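Local atomic coordinates of putative lipase (Bacteroides thetaiotaomicron VPI-5482, PDB entry 3BZW), a protein that probably hydrolyses ester bonds as a GDSL-like member of the SGNH-hydrolase clan, perhaps acting on lysophospholipids. Residues A[46-52]-A[243-249]. Residues are numbered along the deposited sequence; the frame is centred on the assembly and turned at random.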
ATOM      1  N   ILE A  46     -45.425  14.294  10.627  1.00  5.51           N
ATOM      2  CA  ILE A  46     -44.015  14.661  10.644  1.00  5.88           C
ATOM      3  C   ILE A  46     -43.806  16.163  10.472  1.00  7.09           C
ATOM      4  O   ILE A  46     -44.334  16.769   9.540  1.00  6.96           O
ATOM      5  CB  ILE A  46     -43.229  13.950   9.510  1.00  5.56           C
ATOM      6  CG1 ILE A  46     -43.269  12.434   9.711  1.00  5.13           C
ATOM      7  CG2 ILE A  46     -41.783  14.450   9.483  1.00  5.79           C
ATOM      8  CD1 ILE A  46     -42.590  11.656   8.601  1.00  3.31           C
ATOM      9  N   LYS A  47     -43.045  16.755  11.387  1.00  7.06           N
ATOM     10  CA  LYS A  47     -42.710  18.172  11.307  1.00  7.72           C
ATOM     11  C   LYS A  47     -41.349  18.156  10.615  1.00  7.06           C
ATOM     12  O   LYS A  47     -40.401  17.544  11.117  1.00  5.83           O
ATOM     13  CB  LYS A  47     -42.599  18.779  12.706  1.00  7.72           C
ATOM     14  CG  LYS A  47     -42.320  20.276  12.723  1.00  8.80           C
ATOM     15  CD  LYS A  47     -42.405  20.826  14.139  1.00 12.57           C
ATOM     16  CE  LYS A  47     -42.150  22.323  14.172  1.00 14.46           C
ATOM     17  NZ  LYS A  47     -42.220  22.856  15.560  1.00 15.47           N
ATOM     18  N   LYS A  48     -41.260  18.810   9.460  1.00  5.90           N
ATOM     19  CA  LYS A  48     -40.024  18.820   8.678  1.00  6.82           C
ATOM     20  C   LYS A  48     -38.929  19.787   9.131  1.00  6.95           C
ATOM     21  O   LYS A  48     -39.198  20.796   9.791  1.00  5.30           O
ATOM     22  CB  LYS A  48     -40.353  19.046   7.197  1.00  4.85           C
ATOM     23  CG  LYS A  48     -41.032  17.844   6.522  1.00  7.33           C
ATOM     24  CD  LYS A  48     -42.478  17.639   6.993  1.00  4.61           C
ATOM     25  CE  LYS A  48     -43.092  16.378   6.389  1.00  8.36           C
ATOM     26  NZ  LYS A  48     -44.534  16.209   6.765  1.00  7.82           N
ATOM     27  N   TYR A  49     -37.693  19.468   8.757  1.00  5.34           N
ATOM     28  CA  TYR A  49     -36.542  20.271   9.148  1.00  5.70           C
ATOM     29  C   TYR A  49     -36.663  21.760   8.830  1.00  4.51           C
ATOM     30  O   TYR A  49     -36.242  22.598   9.628  1.00  5.41           O
ATOM     31  CB  TYR A  49     -35.261  19.684   8.535  1.00  5.72           C
ATOM     32  CG  TYR A  49     -35.149  19.795   7.030  1.00  7.02           C
ATOM     33  CD1 TYR A  49     -34.529  20.896   6.439  1.00  6.86           C
ATOM     34  CD2 TYR A  49     -35.640  18.790   6.196  1.00  7.40           C
ATOM     35  CE1 TYR A  49     -34.396  20.994   5.054  1.00  7.73           C
ATOM     36  CE2 TYR A  49     -35.516  18.880   4.806  1.00  6.93           C
ATOM     37  CZ  TYR A  49     -34.892  19.982   4.245  1.00  6.62           C
ATOM     38  OH  TYR A  49     -34.750  20.073   2.879  1.00  7.36           O
ATOM     39  N   TRP A  50     -37.238  22.103   7.682  1.00  3.47           N
ATOM     40  CA  TRP A  50     -37.380  23.512   7.333  1.00  5.72           C
ATOM     41  C   TRP A  50     -38.404  24.220   8.217  1.00  6.12           C
ATOM     42  O   TRP A  50     -38.394  25.447   8.338  1.00  4.76           O
ATOM     43  CB  TRP A  50     -37.752  23.678   5.854  1.00  6.27           C
ATOM     44  CG  TRP A  50     -38.752  22.691   5.340  1.00  6.90           C
ATOM     45  CD1 TRP A  50     -38.491  21.555   4.626  1.00  8.70           C
ATOM     46  CD2 TRP A  50     -40.169  22.740   5.511  1.00  8.36           C
ATOM     47  NE1 TRP A  50     -39.660  20.892   4.340  1.00  7.36           N
ATOM     48  CE2 TRP A  50     -40.707  21.598   4.873  1.00  8.32           C
ATOM     49  CE3 TRP A  50     -41.042  23.638   6.141  1.00  9.06           C
ATOM     50  CZ2 TRP A  50     -42.078  21.329   4.847  1.00  8.59           C
ATOM     51  CZ3 TRP A  50     -42.411  23.368   6.115  1.00 10.95           C
ATOM     52  CH2 TRP A  50     -42.911  22.221   5.471  1.00  9.12           C
ATOM     53  N   ASP A  51     -39.284  23.443   8.841  1.00  6.21           N
ATOM     54  CA  ASP A  51     -40.299  24.003   9.724  1.00  8.80           C
ATOM     55  C   ASP A  51     -39.624  24.401  11.041  1.00  9.03           C
ATOM     56  O   ASP A  51     -39.978  25.403  11.663  1.00  7.26           O
ATOM     57  CB  ASP A  51     -41.391  22.967   9.990  1.00 12.46           C
ATOM     58  CG  ASP A  51     -42.761  23.592  10.141  1.00 16.63           C
ATOM     59  OD1 ASP A  51     -42.868  24.634  10.818  1.00 21.99           O
ATOM     60  OD2 ASP A  51     -43.733  23.038   9.588  1.00 18.25           O
ATOM     61  N   PHE A  52     -38.645  23.604  11.460  1.00  8.29           N
ATOM     62  CA  PHE A  52     -37.907  23.894  12.683  1.00  7.27           C
ATOM     63  C   PHE A  52     -37.015  25.111  12.463  1.00  8.36           C
ATOM     64  O   PHE A  52     -36.860  25.947  13.354  1.00  7.96           O
ATOM     65  CB  PHE A  52     -37.050  22.696  13.088  1.00  5.89           C
ATOM     66  CG  PHE A  52     -37.825  21.592  13.741  1.00  4.95           C
ATOM     67  CD1 PHE A  52     -38.298  21.735  15.044  1.00  4.81           C
ATOM     68  CD2 PHE A  52     -38.081  20.407  13.059  1.00  4.12           C
ATOM     69  CE1 PHE A  52     -39.017  20.711  15.666  1.00  4.51           C
ATOM     70  CE2 PHE A  52     -38.798  19.371  13.667  1.00  4.30           C
ATOM     71  CZ  PHE A  52     -39.266  19.524  14.974  1.00  4.75           C
ATOM     72  N   PRO A 243     -37.239   9.874   7.959  1.00  5.75           N
ATOM     73  CA  PRO A 243     -37.072  10.271   9.357  1.00  6.13           C
ATOM     74  C   PRO A 243     -38.417  10.692   9.958  1.00  6.53           C
ATOM     75  O   PRO A 243     -39.304  11.174   9.238  1.00  6.43           O
ATOM     76  CB  PRO A 243     -36.113  11.456   9.263  1.00  6.79           C
ATOM     77  CG  PRO A 243     -35.307  11.150   8.037  1.00  6.42           C
ATOM     78  CD  PRO A 243     -36.364  10.669   7.080  1.00  5.91           C
ATOM     79  N   ASP A 244     -38.582  10.493  11.262  1.00  5.25           N
ATOM     80  CA  ASP A 244     -39.809  10.937  11.908  1.00  5.57           C
ATOM     81  C   ASP A 244     -39.499  12.344  12.401  1.00  5.47           C
ATOM     82  O   ASP A 244     -38.424  12.876  12.112  1.00  5.32           O
ATOM     83  CB  ASP A 244     -40.212  10.025  13.077  1.00  4.44           C
ATOM     84  CG  ASP A 244     -39.099   9.809  14.084  1.00  3.47           C
ATOM     85  OD1 ASP A 244     -38.122  10.589  14.112  1.00  4.39           O
ATOM     86  OD2 ASP A 244     -39.218   8.844  14.877  1.00  4.30           O
ATOM     87  N   THR A 245     -40.427  12.951  13.132  1.00  4.27           N
ATOM     88  CA  THR A 245     -40.212  14.301  13.631  1.00  4.65           C
ATOM     89  C   THR A 245     -38.917  14.404  14.436  1.00  6.02           C
ATOM     90  O   THR A 245     -38.157  15.366  14.274  1.00  5.33           O
ATOM     91  CB  THR A 245     -41.415  14.764  14.487  1.00  4.94           C
ATOM     92  OG1 THR A 245     -42.539  14.997  13.626  1.00  2.97           O
ATOM     93  CG2 THR A 245     -41.081  16.044  15.244  1.00  5.65           C
ATOM     94  N   LYS A 246     -38.655  13.416  15.289  1.00  4.98           N
ATOM     95  CA  LYS A 246     -37.439  13.430  16.099  1.00  5.18           C
ATOM     96  C   LYS A 246     -36.208  13.489  15.190  1.00  4.97           C
ATOM     97  O   LYS A 246     -35.250  14.203  15.484  1.00  4.02           O
ATOM     98  CB  LYS A 246     -37.382  12.188  17.002  1.00  6.76           C
ATOM     99  CG  LYS A 246     -36.281  12.228  18.073  1.00  8.60           C
ATOM    100  CD  LYS A 246     -36.351  11.006  18.987  1.00  7.20           C
ATOM    101  CE  LYS A 246     -35.321  11.081  20.112  1.00  9.55           C
ATOM    102  NZ  LYS A 246     -35.590  12.215  21.045  1.00  8.77           N
ATOM    103  N   GLY A 247     -36.252  12.755  14.078  1.00  5.13           N
ATOM    104  CA  GLY A 247     -35.138  12.750  13.141  1.00  4.34           C
ATOM    105  C   GLY A 247     -35.027  14.066  12.390  1.00  5.88           C
ATOM    106  O   GLY A 247     -33.926  14.560  12.134  1.00  4.40           O
ATOM    107  N   GLN A 248     -36.177  14.630  12.036  1.00  4.33           N
ATOM    108  CA  GLN A 248     -36.228  15.907  11.325  1.00  4.01           C
ATOM    109  C   GLN A 248     -35.661  17.021  12.204  1.00  4.03           C
ATOM    110  O   GLN A 248     -35.029  17.955  11.707  1.00  4.54           O
ATOM    111  CB  GLN A 248     -37.676  16.244  10.950  1.00  2.30           C
ATOM    112  CG  GLN A 248     -38.275  15.389   9.837  1.00  1.06           C
ATOM    113  CD  GLN A 248     -37.734  15.739   8.457  1.00  5.20           C
ATOM    114  OE1 GLN A 248     -37.167  16.811   8.250  1.00  5.95           O
ATOM    115  NE2 GLN A 248     -37.924  14.835   7.502  1.00  5.84           N
ATOM    116  N   GLU A 249     -35.889  16.921  13.510  1.00  5.08           N
ATOM    117  CA  GLU A 249     -35.393  17.933  14.430  1.00  4.43           C
ATOM    118  C   GLU A 249     -33.877  17.818  14.608  1.00  4.57           C
ATOM    119  O   GLU A 249     -33.183  18.829  14.706  1.00  3.40           O
ATOM    120  CB  GLU A 249     -36.119  17.830  15.781  1.00  7.39           C
ATOM    121  CG  GLU A 249     -35.620  18.826  16.822  1.00  8.90           C
ATOM    122  CD  GLU A 249     -36.659  19.158  17.888  1.00 13.08           C
ATOM    123  OE1 GLU A 249     -37.464  18.272  18.246  1.00 11.43           O
ATOM    124  OE2 GLU A 249     -36.659  20.309  18.379  1.00 13.39           O
TER
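Gln248, on the first turn of helix 245-258, reaches across to the loop that leads into helix 49-57, and its side chain meets that segment from CB to OE1. CB lies only 3.0 Å from Lys47 O, a carbonyl that is buried here without a polar partner. CG stays beside the same carbonyl and packs on Ile46 CG2, 3.6 Å away. A bend at the next bond (chi2 -74°) then swings the amide toward the start of the neighbouring helix, where OE1 accepts from Tyr49 N at 2.8 Å, with an N-H...O angle of 144°. The donor is tilted 32° from the amide plane. OE1 also lies at the edge of the Tyr49 ring, 3.2 Å from CD2, with ring and amide nearly coplanar. NE2 turns away to donate to Ile36 O; glutamine suits this place because it can accept and donate at once.

One turn earlier, Thr245 supplies a second acceptor: Lys47 N points at its OG1, 2.9 Å away and nearly straight. Threonine serves twice, since its methyl, anti to the backbone N, meets the edge of the Phe52 ring. Phenylalanine offers two faces to cover. One takes the extended chain of Lys47, whose ammonium goes on to a salt bridge with Glu55. Against the opposite face lies Glu249, its CB 3.9 Å from the ring centroid in a CH-pi contact. Its flat carboxylate stacks there too, CD 3.6 Å from Phe52 CE1. Asp244, whose short carboxylate suits an N-cap, accepts from Gly247 N at OD1, 2.9 Å away.

Within the SGNH-hydrolase fold, the loop and first residue of helix 49-57 thus give N-H groups to side chains of helix 245-258. Gln248 accepts a first-turn amide, and the two directed bonds fix the loop against the second helix, although buried Lys47 O has no polar partner.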